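Local coordinates for protein glycosyl hydrolase, family 38 (Enterococcus faecalis, PDB 5KBP) that probably hydrolyses alpha-mannosidic linkages in carbohydrates, as glycoside hydrolase family 38 enzymes generally do, and is expected to bind a metal ion, at residues Thr411-Gln415 and Pro828-Thr832; Val834-Glu838 and Val872-Pro876; Asn849-Ile855 and Pro886-Glu891; Ala866-Val872 and Arg893-Glu898. All blocks are in the same frame, centred on the assembly; numbering follows the deposited sequence.

The four contacts illustrate how a C-terminal beta sandwich domain is held both internally and to its neighbours. Contacts 1, 2 and 4 are buried; contact 3 is only partly so. Contacts 1 and 4 are linked by the packing of Trp-831 on Trp-895; the first joins strand 829-836 to a loop of another C-terminal domain, the second pairs two strands of the same sheet. Contact 2 continues along strand 829-836 but sets a charged pair in buried surroundings, and its loop 872-876 feeds a carbonyl oxygen to Arg-896 of contact 4. Contact 3 joins two loops with backbone bonds and an asparagine-threonine network, and touches contact 4 through the bond from Arg-893 to the Pro-886 oxygen.

Contact 1: residues Thr411-Gln415 and Pro828-Thr832; sequences TSGYQ and PIGWT
Gly-413 and Trp-831 bring their backbones closest, with CA atoms 5.6 Å apart, where the loop between strands 404-410 and 416-430 meets edge strand 829-836 of the C-terminal beta sandwich sheet. No backbone-to-backbone hydrogen bond joins them; instead a water accepts from Gly-413 N and donates to Trp-831 O, bridging the two segments. The main direct bond is made by a side chain. Tyr-414 extends its ring across to the strand and accepts from the backbone of Trp-831, N to OH 3.0 Å, with an N-H...O angle of 147°. CG of Tyr-414 stands anti to the carbonyl carbon (chi1 -41°), and from there the ring reaches Trp-831 N with its hydroxyl. The same ring meets the indole in an offset edge-to-face pair: the edge of Trp-831 is directed at the face of Tyr-414, with planes 60° apart and CE1 of Tyr-414 3.8 Å from CD1 of Trp-831. The phenol edge is occupied as well, since Ile-829 O lies in the ring plane. Helix 789-799 also packs against Tyr-414, through Gln-794, Tyr-797 and Ser-798, placing the ring at a buried junction between domains. With no side chain on the side facing Trp-831, the backbone of Gly-413 can come in close, and Gly-413 O lies 3.5 Å from CD1 of Trp-831.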
loop_
_atom_site.group_PDB
_atom_site.type_symbol
_atom_site.label_atom_id
_atom_site.label_comp_id
_atom_site.label_asym_id
_atom_site.label_seq_id
_atom_site.Cartn_x
_atom_site.Cartn_y
_atom_site.Cartn_z
ATOM N N THR A 411 21.583 -15.691 15.323
ATOM C CA THR A 411 20.872 -16.270 14.189
ATOM C C THR A 411 21.682 -16.199 12.899
ATOM O O THR A 411 21.108 -16.182 11.806
ATOM C CB THR A 411 19.519 -15.583 14.007
ATOM O OG1 THR A 411 19.714 -14.168 13.881
ATOM C CG2 THR A 411 18.627 -15.858 15.206
ATOM N N SER A 412 23.009 -16.159 13.005
ATOM C CA SER A 412 23.889 -16.122 11.848
ATOM C C SER A 412 24.874 -17.280 11.924
ATOM O O SER A 412 24.949 -18.000 12.923
ATOM C CB SER A 412 24.643 -14.786 11.754
ATOM O OG SER A 412 25.718 -14.734 12.678
ATOM N N GLY A 413 25.633 -17.456 10.845
ATOM C CA GLY A 413 26.592 -18.540 10.769
ATOM C C GLY A 413 28.019 -18.117 11.046
ATOM O O GLY A 413 28.960 -18.852 10.731
ATOM N N TYR A 414 28.196 -16.943 11.644
ATOM C CA TYR A 414 29.516 -16.402 11.925
ATOM C C TYR A 414 29.684 -16.166 13.419
ATOM O O TYR A 414 28.707 -15.955 14.145
ATOM C CB TYR A 414 29.748 -15.086 11.177
ATOM C CG TYR A 414 29.218 -15.087 9.763
ATOM C CD1 TYR A 414 29.930 -15.687 8.735
ATOM C CD2 TYR A 414 28.001 -14.490 9.458
ATOM C CE1 TYR A 414 29.448 -15.690 7.440
ATOM C CE2 TYR A 414 27.511 -14.490 8.165
ATOM C CZ TYR A 414 28.239 -15.091 7.160
ATOM O OH TYR A 414 27.757 -15.095 5.870
ATOM N N GLN A 415 30.933 -16.210 13.873
ATOM C CA GLN A 415 31.250 -15.772 15.224
ATOM C C GLN A 415 30.941 -14.290 15.349
ATOM O O GLN A 415 31.549 -13.462 14.663
ATOM C CB GLN A 415 32.721 -16.039 15.538
ATOM C CG GLN A 415 33.158 -17.469 15.282
ATOM C CD GLN A 415 33.561 -18.189 16.551
ATOM O OE1 GLN A 415 34.295 -17.649 17.380
ATOM N NE2 GLN A 415 33.079 -19.416 16.713
ATOM N N PRO A 828 36.639 -19.495 4.934
ATOM C CA PRO A 828 36.124 -18.410 4.070
ATOM C C PRO A 828 34.814 -18.783 3.386
ATOM O O PRO A 828 34.733 -19.012 2.173
ATOM C CB PRO A 828 37.273 -18.215 3.078
ATOM C CG PRO A 828 37.862 -19.583 2.941
ATOM C CD PRO A 828 37.745 -20.232 4.298
ATOM N N ILE A 829 33.745 -18.836 4.179
ATOM C CA ILE A 829 32.434 -19.269 3.711
ATOM C C ILE A 829 31.398 -18.233 4.116
ATOM O O ILE A 829 31.455 -17.674 5.214
ATOM C CB ILE A 829 32.064 -20.656 4.282
ATOM C CG1 ILE A 829 33.138 -21.684 3.929
ATOM C CG2 ILE A 829 30.709 -21.109 3.765
ATOM C CD1 ILE A 829 32.939 -23.026 4.592
ATOM N N GLY A 830 30.448 -17.974 3.214
ATOM C CA GLY A 830 29.286 -17.163 3.526
ATOM C C GLY A 830 28.071 -18.047 3.701
ATOM O O GLY A 830 27.773 -18.893 2.853
ATOM N N TRP A 831 27.373 -17.855 4.818
ATOM C CA TRP A 831 26.199 -18.641 5.171
ATOM C C TRP A 831 24.961 -17.776 4.982
ATOM O O TRP A 831 24.859 -16.698 5.577
ATOM C CB TRP A 831 26.301 -19.154 6.606
ATOM C CG TRP A 831 27.554 -19.938 6.847
ATOM C CD1 TRP A 831 28.735 -19.467 7.340
ATOM C CD2 TRP A 831 27.755 -21.332 6.586
ATOM N NE1 TRP A 831 29.658 -20.483 7.410
ATOM C CE2 TRP A 831 29.081 -21.639 6.953
ATOM C CE3 TRP A 831 26.942 -22.352 6.082
ATOM C CZ2 TRP A 831 29.611 -22.920 6.831
ATOM C CZ3 TRP A 831 27.471 -23.625 5.962
ATOM C CH2 TRP A 831 28.792 -23.898 6.336
ATOM N N THR A 832 24.023 -18.251 4.159
ATOM C CA THR A 832 22.916 -17.425 3.698
ATOM C C THR A 832 21.530 -17.933 4.071
ATOM O O THR A 832 20.585 -17.138 4.043
ATOM C CB THR A 832 22.969 -17.263 2.170
ATOM O OG1 THR A 832 22.884 -18.550 1.547
ATOM C CG2 THR A 832 24.263 -16.586 1.750
HETATM O O HOH W 1 24.143 -16.182 8.496
#

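Contact 2: residues Val834-Glu838 and Val872-Pro876; sequences VKRQE and VLEEP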
loop_
_atom_site.group_PDB
_atom_site.type_symbol
_atom_site.label_atom_id
_atom_site.label_comp_id
_atom_site.label_asym_id
_atom_site.label_seq_id
_atom_site.Cartn_x
_atom_site.Cartn_y
_atom_site.Cartn_z
ATOM N N VAL A 834 19.098 -20.773 6.613
ATOM C CA VAL A 834 18.743 -21.873 7.505
ATOM C C VAL A 834 17.222 -21.872 7.601
ATOM O O VAL A 834 16.637 -20.954 8.190
ATOM C CB VAL A 834 19.372 -21.749 8.901
ATOM C CG1 VAL A 834 18.705 -22.719 9.870
ATOM C CG2 VAL A 834 20.862 -22.025 8.838
ATOM N N LYS A 835 16.582 -22.874 7.012
ATOM C CA LYS A 835 15.125 -22.962 7.008
ATOM C C LYS A 835 14.746 -24.433 6.877
ATOM O O LYS A 835 15.584 -25.319 7.071
ATOM C CB LYS A 835 14.537 -22.081 5.891
ATOM C CG LYS A 835 14.813 -22.580 4.482
ATOM C CD LYS A 835 14.210 -21.652 3.441
ATOM C CE LYS A 835 14.252 -22.271 2.056
ATOM N NZ LYS A 835 13.376 -23.472 1.968
ATOM N N ARG A 836 13.485 -24.702 6.547
ATOM C CA ARG A 836 12.998 -26.067 6.437
ATOM C C ARG A 836 12.166 -26.238 5.173
ATOM O O ARG A 836 11.545 -25.292 4.682
ATOM C CB ARG A 836 12.180 -26.465 7.677
ATOM C CG ARG A 836 13.019 -26.532 8.944
ATOM C CD ARG A 836 12.248 -27.078 10.130
ATOM N NE ARG A 836 13.124 -27.227 11.288
ATOM C CZ ARG A 836 13.791 -28.338 11.584
ATOM N NH1 ARG A 836 13.678 -29.410 10.811
ATOM N NH2 ARG A 836 14.570 -28.378 12.658
ATOM N N GLN A 837 12.169 -27.464 4.650
ATOM C CA GLN A 837 11.462 -27.774 3.415
ATOM C C GLN A 837 9.954 -27.802 3.652
ATOM O O GLN A 837 9.484 -28.084 4.757
ATOM C CB GLN A 837 11.946 -29.114 2.856
ATOM C CG GLN A 837 11.509 -29.408 1.430
ATOM C CD GLN A 837 12.272 -30.565 0.818
ATOM O OE1 GLN A 837 12.669 -31.501 1.513
ATOM N NE2 GLN A 837 12.492 -30.503 -0.490
ATOM N N GLU A 838 9.194 -27.524 2.585
ATOM C CA GLU A 838 7.769 -27.232 2.727
ATOM C C GLU A 838 7.007 -28.390 3.362
ATOM O O GLU A 838 6.297 -28.208 4.358
ATOM C CB GLU A 838 7.163 -26.880 1.367
ATOM C CG GLU A 838 7.316 -25.418 0.979
ATOM C CD GLU A 838 6.245 -24.966 0.008
ATOM O OE1 GLU A 838 5.929 -23.758 -0.012
ATOM O OE2 GLU A 838 5.712 -25.821 -0.729
ATOM N N VAL A 872 19.326 -25.981 -4.985
ATOM C CA VAL A 872 18.594 -24.913 -4.304
ATOM C C VAL A 872 17.096 -25.164 -4.275
ATOM O O VAL A 872 16.375 -24.462 -3.555
ATOM C CB VAL A 872 18.874 -23.541 -4.944
ATOM C CG1 VAL A 872 20.360 -23.222 -4.877
ATOM C CG2 VAL A 872 18.363 -23.500 -6.375
ATOM N N LEU A 873 16.606 -26.141 -5.035
ATOM C CA LEU A 873 15.229 -26.596 -4.913
ATOM C C LEU A 873 15.057 -27.627 -3.803
ATOM O O LEU A 873 13.976 -28.216 -3.690
ATOM C CB LEU A 873 14.741 -27.176 -6.242
ATOM C CG LEU A 873 14.758 -26.228 -7.445
ATOM C CD1 LEU A 873 14.143 -26.898 -8.666
ATOM C CD2 LEU A 873 14.046 -24.919 -7.125
ATOM N N GLU A 874 16.106 -27.858 -3.009
ATOM C CA GLU A 874 16.064 -28.718 -1.826
ATOM C C GLU A 874 15.835 -30.186 -2.175
ATOM O O GLU A 874 15.314 -30.950 -1.359
ATOM C CB GLU A 874 15.009 -28.232 -0.826
ATOM C CG GLU A 874 15.330 -26.877 -0.219
ATOM C CD GLU A 874 14.092 -26.132 0.236
ATOM O OE1 GLU A 874 14.124 -24.885 0.251
ATOM O OE2 GLU A 874 13.086 -26.790 0.566
ATOM N N GLU A 875 16.229 -30.598 -3.379
ATOM C CA GLU A 875 16.145 -31.992 -3.780
ATOM C C GLU A 875 17.542 -32.573 -3.979
ATOM O O GLU A 875 18.463 -31.854 -4.381
ATOM C CB GLU A 875 15.335 -32.156 -5.073
ATOM C CG GLU A 875 13.874 -31.768 -4.930
ATOM C CD GLU A 875 13.175 -32.514 -3.806
ATOM O OE1 GLU A 875 13.487 -33.704 -3.584
ATOM O OE2 GLU A 875 12.310 -31.907 -3.142
ATOM N N PRO A 876 17.727 -33.867 -3.711
ATOM C CA PRO A 876 19.074 -34.449 -3.751
ATOM C C PRO A 876 19.753 -34.239 -5.097
ATOM O O PRO A 876 19.115 -34.273 -6.151
ATOM C CB PRO A 876 18.825 -35.936 -3.477
ATOM C CG PRO A 876 17.543 -35.966 -2.720
ATOM C CD PRO A 876 16.714 -34.850 -3.286
#
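Lys-835 reaches from edge strand 829-836 of the beta sandwich sheet to Glu-874, in the loop that follows strand 864-870, and the two form a buried salt bridge. The modelled separation of NZ of Lys-835 and OE1 of Glu-874, 2.3 Å, is implausibly short, so the pairing of charges is credible but the exact distance is doubtful. The lysine starts with CG between its backbone N and carbonyl carbon (chi1 69°), runs extended, and bends only at chi4, which swings the ammonium group toward the carboxylate; the two side chains cross at about a right angle. Next along the strand, Arg-836 turns its CB away from the loop, and its guanidinium is bound instead to Glu-330, Ala-326 and Asn-841. Gln-837 points back across, and here the extended glutamine and glutamate chains slide past each other in opposite directions. Its CG lies 3.2 Å from OE2 of Glu-874, so the aliphatic part of the glutamine runs beside one carboxylate oxygen while the lysine takes the other. The amide and carboxylate planes stand 65° apart. At the far end of Gln-837, OE1 is hydrogen-bonded to Thr-840 OG1, just beyond the segment, which helps to set the rotation of the amide. The loop is braced in turn, because Glu-874 O accepts from Arg-896 of strand 892-897. The other half of the glutamine amide faces the loop, its NE2 lying 3.0 Å from Glu-874 O and 3.0 Å from OE2 of Glu-875.

Contact 3: residues Asn849-Ile855 and Pro886-Glu891; sequences NLTAQNI and PLRPFE. With SO4 (sulfate ion), chain I.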
loop_
_atom_site.group_PDB
_atom_site.type_symbol
_atom_site.label_atom_id
_atom_site.label_comp_id
_atom_site.label_asym_id
_atom_site.label_seq_id
_atom_site.Cartn_x
_atom_site.Cartn_y
_atom_site.Cartn_z
ATOM N N ASN A 849 31.173 -20.950 -1.163
ATOM C CA ASN A 849 32.598 -20.679 -1.047
ATOM C C ASN A 849 32.894 -19.254 -1.497
ATOM O O ASN A 849 32.406 -18.806 -2.540
ATOM C CB ASN A 849 33.397 -21.676 -1.889
ATOM C CG ASN A 849 34.879 -21.673 -1.559
ATOM O OD1 ASN A 849 35.399 -20.730 -0.959
ATOM N ND2 ASN A 849 35.570 -22.732 -1.961
ATOM N N LEU A 850 33.696 -18.544 -0.709
ATOM C CA LEU A 850 34.097 -17.184 -1.038
ATOM C C LEU A 850 35.357 -17.124 -1.891
ATOM O O LEU A 850 35.638 -16.074 -2.479
ATOM C CB LEU A 850 34.318 -16.375 0.246
ATOM C CG LEU A 850 33.110 -16.140 1.157
ATOM C CD1 LEU A 850 33.556 -15.625 2.516
ATOM C CD2 LEU A 850 32.145 -15.163 0.509
ATOM N N THR A 851 36.113 -18.214 -1.981
ATOM C CA THR A 851 37.409 -18.230 -2.645
ATOM C C THR A 851 37.357 -19.099 -3.898
ATOM O O THR A 851 36.346 -19.737 -4.208
ATOM C CB THR A 851 38.496 -18.732 -1.693
ATOM O OG1 THR A 851 38.402 -20.155 -1.562
ATOM C CG2 THR A 851 38.328 -18.103 -0.328
ATOM N N ALA A 852 38.477 -19.120 -4.618
ATOM C CA ALA A 852 38.640 -19.938 -5.811
ATOM C C ALA A 852 39.361 -21.249 -5.527
ATOM O O ALA A 852 39.775 -21.932 -6.469
ATOM C CB ALA A 852 39.391 -19.154 -6.889
ATOM N N GLN A 853 39.517 -21.617 -4.259
ATOM C CA GLN A 853 40.184 -22.851 -3.873
ATOM C C GLN A 853 39.190 -23.827 -3.260
ATOM O O GLN A 853 38.166 -23.430 -2.695
ATOM C CB GLN A 853 41.316 -22.586 -2.875
ATOM C CG GLN A 853 42.589 -22.036 -3.494
ATOM C CD GLN A 853 42.481 -20.568 -3.850
ATOM O OE1 GLN A 853 42.736 -20.175 -4.989
ATOM N NE2 GLN A 853 42.110 -19.748 -2.875
ATOM N N ASN A 854 39.502 -25.115 -3.383
ATOM C CA ASN A 854 38.749 -26.145 -2.682
ATOM C C ASN A 854 39.079 -26.084 -1.196
ATOM O O ASN A 854 40.239 -26.251 -0.805
ATOM C CB ASN A 854 39.076 -27.524 -3.251
ATOM C CG ASN A 854 38.660 -27.673 -4.700
ATOM O OD1 ASN A 854 37.535 -28.075 -4.995
ATOM N ND2 ASN A 854 39.568 -27.351 -5.614
ATOM N N ILE A 855 38.068 -25.834 -0.370
ATOM C CA ILE A 855 38.268 -25.710 1.071
ATOM C C ILE A 855 37.466 -26.798 1.776
ATOM O O ILE A 855 36.455 -27.269 1.236
ATOM C CB ILE A 855 37.875 -24.310 1.568
ATOM C CG1 ILE A 855 36.363 -24.106 1.462
ATOM C CG2 ILE A 855 38.611 -23.235 0.781
ATOM C CD1 ILE A 855 35.902 -22.746 1.923
ATOM N N PRO A 886 35.048 -31.824 -0.146
ATOM C CA PRO A 886 35.486 -30.431 -0.013
ATOM C C PRO A 886 34.613 -29.490 -0.829
ATOM O O PRO A 886 34.075 -29.853 -1.878
ATOM C CB PRO A 886 36.926 -30.459 -0.538
ATOM C CG PRO A 886 36.989 -31.675 -1.413
ATOM C CD PRO A 886 36.080 -32.673 -0.765
ATOM N N LEU A 887 34.469 -28.267 -0.325
ATOM C CA LEU A 887 33.678 -27.257 -1.014
ATOM C C LEU A 887 34.443 -26.756 -2.232
ATOM O O LEU A 887 35.551 -26.225 -2.104
ATOM C CB LEU A 887 33.351 -26.108 -0.066
ATOM C CG LEU A 887 32.299 -25.103 -0.537
ATOM C CD1 LEU A 887 30.995 -25.811 -0.868
ATOM C CD2 LEU A 887 32.077 -24.039 0.524
ATOM N N ARG A 888 33.858 -26.934 -3.413
ATOM C CA ARG A 888 34.519 -26.543 -4.644
ATOM C C ARG A 888 34.537 -25.020 -4.779
ATOM O O ARG A 888 33.744 -24.321 -4.144
ATOM C CB ARG A 888 33.821 -27.189 -5.838
ATOM C CG ARG A 888 33.935 -28.706 -5.852
ATOM C CD ARG A 888 33.398 -29.302 -7.141
ATOM N NE ARG A 888 31.959 -29.109 -7.281
ATOM C CZ ARG A 888 31.044 -29.933 -6.779
ATOM N NH1 ARG A 888 29.755 -29.681 -6.954
ATOM N NH2 ARG A 888 31.419 -31.007 -6.098
ATOM N N PRO A 889 35.455 -24.483 -5.585
ATOM C CA PRO A 889 35.535 -23.023 -5.748
ATOM C C PRO A 889 34.226 -22.431 -6.251
ATOM O O PRO A 889 33.669 -22.871 -7.260
ATOM C CB PRO A 889 36.665 -22.841 -6.770
ATOM C CG PRO A 889 36.907 -24.202 -7.358
ATOM C CD PRO A 889 36.559 -25.166 -6.277
ATOM N N PHE A 890 33.737 -21.423 -5.525
ATOM C CA PHE A 890 32.515 -20.698 -5.871
ATOM C C PHE A 890 31.298 -21.618 -5.913
ATOM O O PHE A 890 30.316 -21.335 -6.605
ATOM C CB PHE A 890 32.665 -19.950 -7.199
ATOM C CG PHE A 890 33.856 -19.036 -7.251
ATOM C CD1 PHE A 890 33.858 -17.841 -6.552
ATOM C CD2 PHE A 890 34.970 -19.367 -8.006
ATOM C CE1 PHE A 890 34.952 -16.994 -6.599
ATOM C CE2 PHE A 890 36.065 -18.525 -8.058
ATOM C CZ PHE A 890 36.056 -17.338 -7.353
ATOM N N GLU A 891 31.346 -22.724 -5.175
ATOM C CA GLU A 891 30.219 -23.641 -5.131
ATOM C C GLU A 891 29.151 -23.126 -4.176
ATOM O O GLU A 891 29.458 -22.619 -3.095
ATOM C CB GLU A 891 30.669 -25.036 -4.696
ATOM C CG GLU A 891 29.578 -26.089 -4.812
ATOM C CD GLU A 891 29.883 -27.345 -4.021
ATOM O OE1 GLU A 891 28.987 -27.817 -3.292
ATOM O OE2 GLU A 891 31.016 -27.858 -4.128
HETATM S S SO4 I . 41.568 -16.494 -4.068
HETATM O O1 SO4 I . 41.949 -15.091 -4.190
HETATM O O2 SO4 I . 41.437 -16.847 -2.657
HETATM O O3 SO4 I . 42.597 -17.327 -4.683
HETATM O O4 SO4 I . 40.294 -16.716 -4.748
#
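Asn-849 turns its amide into the loop 886-891. With CG anti to the backbone N (chi1 -166°), ND2 donates on two fronts: across to Arg-888 O (3.3 Å), which it meets from above the carbonyl plane, and back to Gln-853 O (2.8 Å) within its own loop. OD1 of the same amide is gripped by both N and OG1 of Thr-851, which arrive from one face of its plane. With both ends of the amide engaged, its rotation is fixed. The backbone joins in, Asn-849 N donating to Glu-891 O (3.1 Å). Thr-851 places OG1 between its backbone N and carbonyl carbon, within reach of Gln-853 N as well. Phe-890 lays its ring under this loop: Thr-851 O sits over the centre of one face, 3.7 Å above the plane, while CE2 packs against Ala-852 CB. Asn-854 brings OD1 to 3.3 Å from CD of Pro-889. The side chains of Ile-855 and Leu-887 lie side by side, pointing the same way, and their backbones exchange two bonds, the shorter from Leu-887 N to Ile-855 O (2.7 Å). A sulfate ion, probably from the crystallisation liquor, accepts from Ala-852 N and Gln-853 NE2. An Asx turn at Asn-849, an ST turn at Thr-851 and a type II beta turn from Arg-888 to Glu-891 thus shape two beta sandwich loops, clasped by one antiparallel bridge, further backbone bonding and the Asn-849 amide.

Contact 4: residues Ala866-Val872 and Arg893-Glu898; sequences ATCLTNV and RTWRFE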
loop_
_atom_site.group_PDB
_atom_site.type_symbol
_atom_site.label_atom_id
_atom_site.label_comp_id
_atom_site.label_asym_id
_atom_site.label_seq_id
_atom_site.Cartn_x
_atom_site.Cartn_y
_atom_site.Cartn_z
ATOM N N ALA A 866 25.151 -34.242 7.885
ATOM C CA ALA A 866 24.024 -34.029 6.995
ATOM C C ALA A 866 23.648 -35.325 6.284
ATOM O O ALA A 866 24.460 -36.241 6.126
ATOM C CB ALA A 866 24.345 -32.942 5.969
ATOM N N THR A 867 22.389 -35.393 5.853
ATOM C CA THR A 867 21.908 -36.577 5.151
ATOM C C THR A 867 22.405 -36.603 3.710
ATOM O O THR A 867 22.919 -37.623 3.241
ATOM C CB THR A 867 20.380 -36.627 5.186
ATOM O OG1 THR A 867 19.924 -36.364 6.519
ATOM C CG2 THR A 867 19.883 -37.997 4.741
ATOM N N CYS A 868 22.260 -35.489 2.998
ATOM C CA CYS A 868 22.667 -35.417 1.603
ATOM C C CYS A 868 22.794 -33.957 1.202
ATOM O O CYS A 868 22.183 -33.073 1.808
ATOM C CB CYS A 868 21.669 -36.136 0.688
ATOM S SG CYS A 868 20.028 -35.374 0.640
ATOM N N LEU A 869 23.600 -33.718 0.173
ATOM C CA LEU A 869 23.704 -32.400 -0.434
ATOM C C LEU A 869 22.652 -32.259 -1.525
ATOM O O LEU A 869 22.409 -33.194 -2.294
ATOM C CB LEU A 869 25.101 -32.173 -1.008
ATOM C CG LEU A 869 26.241 -32.234 0.009
ATOM C CD1 LEU A 869 27.576 -31.966 -0.660
ATOM C CD2 LEU A 869 25.994 -31.249 1.141
ATOM N N THR A 870 22.021 -31.092 -1.581
ATOM C CA THR A 870 20.903 -30.857 -2.479
ATOM C C THR A 870 21.179 -29.648 -3.363
ATOM O O THR A 870 22.165 -28.927 -3.192
ATOM C CB THR A 870 19.598 -30.636 -1.699
ATOM O OG1 THR A 870 19.672 -29.400 -0.980
ATOM C CG2 THR A 870 19.355 -31.777 -0.722
ATOM N N ASN A 871 20.284 -29.441 -4.323
ATOM C CA ASN A 871 20.283 -28.229 -5.130
ATOM C C ASN A 871 19.575 -27.126 -4.344
ATOM O O ASN A 871 19.242 -27.289 -3.166
ATOM C CB ASN A 871 19.639 -28.504 -6.487
ATOM C CG ASN A 871 18.256 -29.131 -6.372
ATOM O OD1 ASN A 871 17.531 -28.906 -5.403
ATOM N ND2 ASN A 871 17.887 -29.923 -7.371
ATOM N N VAL A 872 19.326 -25.981 -4.985
ATOM C CA VAL A 872 18.594 -24.913 -4.304
ATOM C C VAL A 872 17.096 -25.164 -4.275
ATOM O O VAL A 872 16.375 -24.462 -3.555
ATOM C CB VAL A 872 18.874 -23.541 -4.944
ATOM C CG1 VAL A 872 20.360 -23.222 -4.877
ATOM C CG2 VAL A 872 18.363 -23.500 -6.375
ATOM N N ARG A 893 26.581 -24.632 -1.978
ATOM C CA ARG A 893 26.240 -25.923 -1.398
ATOM C C ARG A 893 25.029 -25.791 -0.484
ATOM O O ARG A 893 24.924 -24.841 0.297
ATOM C CB ARG A 893 27.425 -26.501 -0.622
ATOM C CG ARG A 893 27.180 -27.894 -0.068
ATOM C CD ARG A 893 28.477 -28.559 0.356
ATOM N NE ARG A 893 29.344 -28.851 -0.780
ATOM C CZ ARG A 893 30.520 -29.461 -0.682
ATOM N NH1 ARG A 893 30.975 -29.843 0.504
ATOM N NH2 ARG A 893 31.245 -29.687 -1.769
ATOM N N THR A 894 24.116 -26.755 -0.590
ATOM C CA THR A 894 22.909 -26.797 0.224
ATOM C C THR A 894 22.822 -28.147 0.920
ATOM O O THR A 894 22.930 -29.192 0.270
ATOM C CB THR A 894 21.655 -26.561 -0.627
ATOM O OG1 THR A 894 21.791 -25.333 -1.352
ATOM C CG2 THR A 894 20.419 -26.485 0.256
ATOM N N TRP A 895 22.627 -28.124 2.235
ATOM C CA TRP A 895 22.524 -29.330 3.040
ATOM C C TRP A 895 21.065 -29.660 3.341
ATOM O O TRP A 895 20.172 -28.816 3.232
ATOM C CB TRP A 895 23.295 -29.176 4.354
ATOM C CG TRP A 895 24.786 -29.115 4.208
ATOM C CD1 TRP A 895 25.668 -30.141 4.382
ATOM C CD2 TRP A 895 25.570 -27.963 3.876
ATOM N NE1 TRP A 895 26.952 -29.702 4.172
ATOM C CE2 TRP A 895 26.920 -28.368 3.859
ATOM C CE3 TRP A 895 25.262 -26.630 3.586
ATOM C CZ2 TRP A 895 27.959 -27.488 3.569
ATOM C CZ3 TRP A 895 26.297 -25.759 3.295
ATOM C CH2 TRP A 895 27.628 -26.192 3.287
ATOM N N ARG A 896 20.839 -30.913 3.731
ATOM C CA ARG A 896 19.535 -31.376 4.183
ATOM C C ARG A 896 19.731 -32.283 5.386
ATOM O O ARG A 896 20.473 -33.265 5.309
ATOM C CB ARG A 896 18.783 -32.131 3.080
ATOM C CG ARG A 896 17.558 -32.874 3.593
ATOM C CD ARG A 896 17.102 -33.965 2.637
ATOM N NE ARG A 896 16.370 -33.434 1.492
ATOM C CZ ARG A 896 15.730 -34.190 0.604
ATOM N NH1 ARG A 896 15.730 -35.510 0.731
ATOM N NH2 ARG A 896 15.087 -33.626 -0.409
ATOM N N PHE A 897 19.069 -31.950 6.492
ATOM C CA PHE A 897 19.097 -32.752 7.712
ATOM C C PHE A 897 17.714 -33.357 7.916
ATOM O O PHE A 897 16.741 -32.630 8.139
ATOM C CB PHE A 897 19.503 -31.907 8.918
ATOM C CG PHE A 897 20.928 -31.419 8.872
ATOM C CD1 PHE A 897 21.250 -30.232 8.234
ATOM C CD2 PHE A 897 21.940 -32.146 9.475
ATOM C CE1 PHE A 897 22.559 -29.782 8.194
ATOM C CE2 PHE A 897 23.250 -31.701 9.439
ATOM C CZ PHE A 897 23.560 -30.519 8.797
ATOM N N GLU A 898 17.626 -34.680 7.835
ATOM C CA GLU A 898 16.347 -35.361 8.006
ATOM C C GLU A 898 15.974 -35.471 9.480
ATOM O O GLU A 898 14.821 -35.249 9.854
ATOM C CB GLU A 898 16.384 -36.749 7.366
ATOM C CG GLU A 898 16.634 -36.724 5.868
ATOM C CD GLU A 898 15.755 -37.702 5.115
ATOM O OE1 GLU A 898 15.177 -38.602 5.758
ATOM O OE2 GLU A 898 15.635 -37.565 3.880
HETATM O O HOH W 2 22.883 -25.895 -3.828
HETATM O O HOH W 3 24.737 -28.691 -2.601
#
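Trp-895 receives CD2 of Leu-869 over one face of its five-membered ring, a CH-pi contact 3.7 Å from the centroid. CG of Arg-893 lies over the same face, toward the rim, while CB of Ala-866 touches the indole edge at CD1. That methyl also lies over a face of the Phe-897 ring, so one alanine fills the corner between two aromatics. The Arg-893 guanidinium carries CD1 of Leu-869 on one face, leaving its N-H groups to Glu-891, Ala-885 and Pro-886. With CG anti to the carbonyl carbon (chi1 -61°), Leu-869 spreads its methyls over two flat groups. Trp-895 NE1 is buried with no partner in the model. The other face of the pair holds Cys-868, Thr-870, Thr-894 and Arg-896, with OG1 of Thr-870 3.3 Å from CG2 of Thr-894. Backbone bonds are uneven: Thr-870 N to Thr-894 O (2.8 Å, 172°) and Thr-867 N to Arg-896 O (2.9 Å) are sound, Arg-896 N to Cys-868 O weak. Two waters each donate to Thr-870 O and accept from Thr-894. Thr-867 OG1 accepts from Glu-898 N at 3.1 Å. These are neighbouring antiparallel strands, loosely paired, in the sheet of the C-terminal beta sandwich domain.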